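Local atomic coordinates of 3-hydroxyacyl-CoA dehydrogenase (Burkholderia thailandensis, PDB entry 4XGN), a protein that probably catalyses the NAD-dependent oxidation of 3-hydroxyacyl-CoA to 3-oxoacyl-CoA, as a member of the short-chain dehydrogenase family. Residues A113-I116 with T117-I121. Residues are numbered along the deposited sequence; the frame is centred on the assembly and turned at random. Where two conformers were deposited one is given.
Sequences AKTI and TVNLI. With NAD (nicotinamide-adenine-dinucleotide), chain I.
T117 turns its hydroxyl back along the helix onto the carbonyl of A113, one turn earlier. With OG1 beside its own backbone N and anti to the carbonyl carbon (chi1 -62°), T117 OG1 donates to A113 O at 2.9 Å, approaching from above the carbonyl plane, while T117 N reaches the same oxygen at 2.8 Å; two donors thus grip one acceptor. N119 crosses T115 at a slant: its ND2 lies 3.7 Å from T115 CG2, and ND2 is hydrogen-bonded to I94 O and to S169 OG of helix 164-184, which hold the amide in its rotation. T115 OG1 is hydrogen-bonded to L111 O, one turn back. All this belongs to helix 109-135 of a Rossmann-fold short-chain dehydrogenase, where N119, lying against Y166 and K170, is in a position consistent with the asparagine of the classical family's active-site tetrad. V118 faces the cofactor: its CG1, anti to the backbone N, stands 3.7 Å from N6A of the NAD adenine, and V118 thus lines the adenine end of the NAD pocket. Over 117-121 the helix widens into a pi-type turn. I116 O accepts both L120 N, from above the carbonyl plane, and I121 N, in that plane at 3.0 Å with an N-H...O angle of 163°. I116 CG2 and I121 CD1 make a loose apolar contact at 4.3 Å; I116 packs on I116 of a second subunit, and L120 on L120 of that subunit.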
ATOM      1  N   ALA A 113      22.816 -10.597  -4.562  1.00 12.38           N
ATOM      2  CA  ALA A 113      23.519 -10.059  -3.414  1.00 12.47           C
ATOM      3  C   ALA A 113      24.171  -8.702  -3.701  1.00 12.39           C
ATOM      4  O   ALA A 113      24.027  -7.782  -2.870  1.00 12.12           O
ATOM      5  CB  ALA A 113      24.550 -11.035  -2.898  1.00 12.69           C
ATOM      6  N   LYS A 114      24.780  -8.526  -4.875  1.00 12.81           N
ATOM      7  CA  LYS A 114      25.432  -7.249  -5.215  0.50 13.08           C
ATOM      8  C   LYS A 114      24.416  -6.122  -5.312  1.00 12.49           C
ATOM      9  O   LYS A 114      24.649  -5.005  -4.821  1.00 11.79           O
ATOM     10  CB  LYS A 114      26.204  -7.337  -6.527  0.50 13.93           C
ATOM     11  CG  LYS A 114      26.767  -5.995  -6.971  0.50 14.77           C
ATOM     12  CD  LYS A 114      27.936  -6.126  -7.925  0.50 15.98           C
ATOM     13  CE  LYS A 114      28.531  -4.737  -8.127  0.50 16.48           C
ATOM     14  NZ  LYS A 114      29.421  -4.364  -6.984  0.50 16.97           N
ATOM     15  N   THR A 115      23.270  -6.416  -5.932  1.00 11.91           N
ATOM     16  CA  THR A 115      22.219  -5.378  -6.067  1.00 11.63           C
ATOM     17  C   THR A 115      21.736  -4.919  -4.707  1.00 11.10           C
ATOM     18  O   THR A 115      21.565  -3.720  -4.432  1.00 10.69           O
ATOM     19  CB  THR A 115      21.046  -5.952  -6.882  1.00 11.78           C
ATOM     20  OG1 THR A 115      21.549  -6.357  -8.154  1.00 12.31           O
ATOM     21  CG2 THR A 115      19.929  -4.907  -7.069  1.00 11.56           C
ATOM     22  N   ILE A 116      21.462  -5.895  -3.852  1.00 10.93           N
ATOM     23  CA  ILE A 116      21.041  -5.625  -2.483  0.50 10.67           C
ATOM     24  C   ILE A 116      22.126  -4.848  -1.719  1.00 10.93           C
ATOM     25  O   ILE A 116      21.812  -3.920  -0.957  1.00 10.77           O
ATOM     26  CB  ILE A 116      20.622  -6.925  -1.757  0.50 10.63           C
ATOM     27  CG1 ILE A 116      19.138  -7.170  -1.959  0.50 10.37           C
ATOM     28  CG2 ILE A 116      20.881  -6.869  -0.255  0.50 10.63           C
ATOM     29  CD1 ILE A 116      18.661  -7.366  -3.391  0.50 10.36           C
ATOM     30  N   THR A 117      23.375  -5.234  -1.922  1.00 11.14           N
ATOM     31  CA  THR A 117      24.487  -4.581  -1.217  1.00 11.41           C
ATOM     32  C   THR A 117      24.670  -3.115  -1.588  1.00 11.34           C
ATOM     33  O   THR A 117      24.792  -2.251  -0.700  1.00 11.37           O
ATOM     34  CB  THR A 117      25.786  -5.397  -1.326  1.00 11.93           C
ATOM     35  OG1 THR A 117      25.551  -6.659  -0.703  1.00 12.00           O
ATOM     36  CG2 THR A 117      26.924  -4.666  -0.657  1.00 12.23           C
ATOM     37  N   VAL A 118      24.622  -2.807  -2.876  1.00 11.18           N
ATOM     38  CA  VAL A 118      24.739  -1.432  -3.271  1.00 11.17           C
ATOM     39  C   VAL A 118      23.523  -0.621  -2.911  1.00 10.90           C
ATOM     40  O   VAL A 118      23.639   0.451  -2.327  1.00 10.73           O
ATOM     41  CB  VAL A 118      25.034  -1.296  -4.764  1.00 11.50           C
ATOM     42  CG1 VAL A 118      25.051   0.145  -5.206  1.00 11.48           C
ATOM     43  CG2 VAL A 118      26.369  -1.958  -5.073  1.00 12.01           C
ATOM     44  N   ASN A 119      22.337  -1.130  -3.279  1.00 10.49           N
ATOM     45  CA  ASN A 119      21.139  -0.324  -3.233  1.00 10.32           C
ATOM     46  C   ASN A 119      20.552  -0.194  -1.856  1.00 10.11           C
ATOM     47  O   ASN A 119      20.004   0.850  -1.534  1.00 10.14           O
ATOM     48  CB  ASN A 119      20.087  -0.924  -4.165  1.00 10.32           C
ATOM     49  CG  ASN A 119      20.437  -0.805  -5.640  1.00 10.46           C
ATOM     50  OD1 ASN A 119      21.478  -0.245  -6.024  1.00 10.77           O
ATOM     51  ND2 ASN A 119      19.540  -1.287  -6.483  1.00 10.49           N
ATOM     52  N   LEU A 120      20.617  -1.262  -1.063  1.00  9.96           N
ATOM     53  CA  LEU A 120      19.939  -1.305   0.205  1.00  9.85           C
ATOM     54  C   LEU A 120      20.929  -1.158   1.346  1.00  9.92           C
ATOM     55  O   LEU A 120      20.815  -0.228   2.133  1.00  9.94           O
ATOM     56  CB  LEU A 120      19.074  -2.585   0.297  1.00  9.80           C
ATOM     57  CG  LEU A 120      18.324  -2.812   1.611  1.00  9.79           C
ATOM     58  CD1 LEU A 120      17.497  -1.608   2.047  1.00  9.71           C
ATOM     59  CD2 LEU A 120      17.477  -4.057   1.519  1.00  9.74           C
ATOM     60  N   ILE A 121      21.887  -2.078   1.449  1.00  9.97           N
ATOM     61  CA  ILE A 121      22.882  -2.010   2.515  1.00 10.15           C
ATOM     62  C   ILE A 121      23.632  -0.671   2.388  1.00 10.19           C
ATOM     63  O   ILE A 121      23.864   0.006   3.401  1.00 10.25           O
ATOM     64  CB  ILE A 121      23.817  -3.226   2.515  1.00 10.42           C
ATOM     65  CG1 ILE A 121      22.984  -4.491   2.799  1.00 10.31           C
ATOM     66  CG2 ILE A 121      24.938  -3.023   3.540  1.00 10.76           C
ATOM     67  CD1 ILE A 121      23.778  -5.765   2.725  1.00 10.64           C
TER
HETATM   68  PA  NAD I 300      23.138   6.619 -12.925  1.00 13.16           P
HETATM   69  O1A NAD I 300      23.719   5.314 -13.336  1.00 13.48           O
HETATM   70  O2A NAD I 300      23.174   7.739 -13.918  1.00 13.99           O
HETATM   71  O5B NAD I 300      23.797   7.135 -11.557  1.00 13.10           O
HETATM   72  C5B NAD I 300      24.079   6.247 -10.497  1.00 12.72           C
HETATM   73  C4B NAD I 300      25.386   6.685  -9.814  1.00 12.82           C
HETATM   74  O4B NAD I 300      25.541   5.766  -8.859  1.00 12.80           O
HETATM   75  C3B NAD I 300      26.605   6.540 -10.762  1.00 13.17           C
HETATM   76  O3B NAD I 300      27.319   7.716 -10.960  1.00 13.23           O
HETATM   77  C2B NAD I 300      27.348   5.400 -10.042  1.00 13.10           C
HETATM   78  O2B NAD I 300      28.783   5.422 -10.377  1.00 13.51           O
HETATM   79  C1B NAD I 300      27.030   5.500  -8.754  1.00 12.81           C
HETATM   80  N9A NAD I 300      27.194   4.273  -8.038  1.00 12.49           N
HETATM   81  C8A NAD I 300      26.874   2.993  -8.411  1.00 12.52           C
HETATM   82  N7A NAD I 300      27.276   2.113  -7.436  1.00 12.14           N
HETATM   83  C5A NAD I 300      27.801   2.880  -6.490  1.00 12.29           C
HETATM   84  C6A NAD I 300      28.345   2.549  -5.276  1.00 12.24           C
HETATM   85  N6A NAD I 300      28.558   1.256  -4.714  1.00 12.13           N
HETATM   86  N1A NAD I 300      28.808   3.529  -4.485  1.00 12.40           N
HETATM   87  C2A NAD I 300      28.749   4.843  -4.863  1.00 12.62           C
HETATM   88  N3A NAD I 300      28.191   5.182  -6.062  1.00 12.60           N
HETATM   89  C4A NAD I 300      27.752   4.177  -6.850  1.00 12.38           C
HETATM   90  O3  NAD I 300      21.616   6.191 -12.639  1.00 12.94           O
HETATM   91  PN  NAD I 300      20.463   7.161 -12.018  1.00 13.10           P
HETATM   92  O1N NAD I 300      19.302   7.037 -12.949  1.00 12.94           O
HETATM   93  O2N NAD I 300      20.895   8.591 -11.733  1.00 13.35           O
HETATM   94  O5D NAD I 300      20.100   6.411 -10.629  1.00 12.82           O
HETATM   95  C5D NAD I 300      19.952   7.114  -9.398  1.00 12.65           C
HETATM   96  C4D NAD I 300      19.069   6.408  -8.442  1.00 12.31           C
HETATM   97  O4D NAD I 300      17.819   6.452  -8.992  1.00 12.52           O
HETATM   98  C3D NAD I 300      19.429   4.908  -8.293  1.00 12.36           C
HETATM   99  O3D NAD I 300      19.238   4.471  -7.018  1.00 12.37           O
HETATM  100  C2D NAD I 300      18.401   4.291  -9.284  1.00 12.26           C
HETATM  101  O2D NAD I 300      18.205   2.829  -9.010  1.00 11.95           O
HETATM  102  C1D NAD I 300      17.304   4.988  -9.070  1.00 12.11           C
HETATM  103  N1N NAD I 300      16.265   5.008 -10.093  1.00 12.18           N
HETATM  104  C2N NAD I 300      16.497   5.367 -11.400  1.00 12.54           C
HETATM  105  C3N NAD I 300      15.485   5.377 -12.352  1.00 12.79           C
HETATM  106  C7N NAD I 300      15.708   5.713 -13.795  1.00 13.35           C
HETATM  107  O7N NAD I 300      14.838   5.469 -14.597  1.00 13.64           O
HETATM  108  N7N NAD I 300      16.908   6.349 -14.212  1.00 13.60           N
HETATM  109  C4N NAD I 300      14.182   5.026 -11.936  1.00 12.57           C
HETATM  110  C5N NAD I 300      13.941   4.704 -10.625  1.00 12.26           C
HETATM  111  C6N NAD I 300      14.969   4.701  -9.707  1.00 11.98           C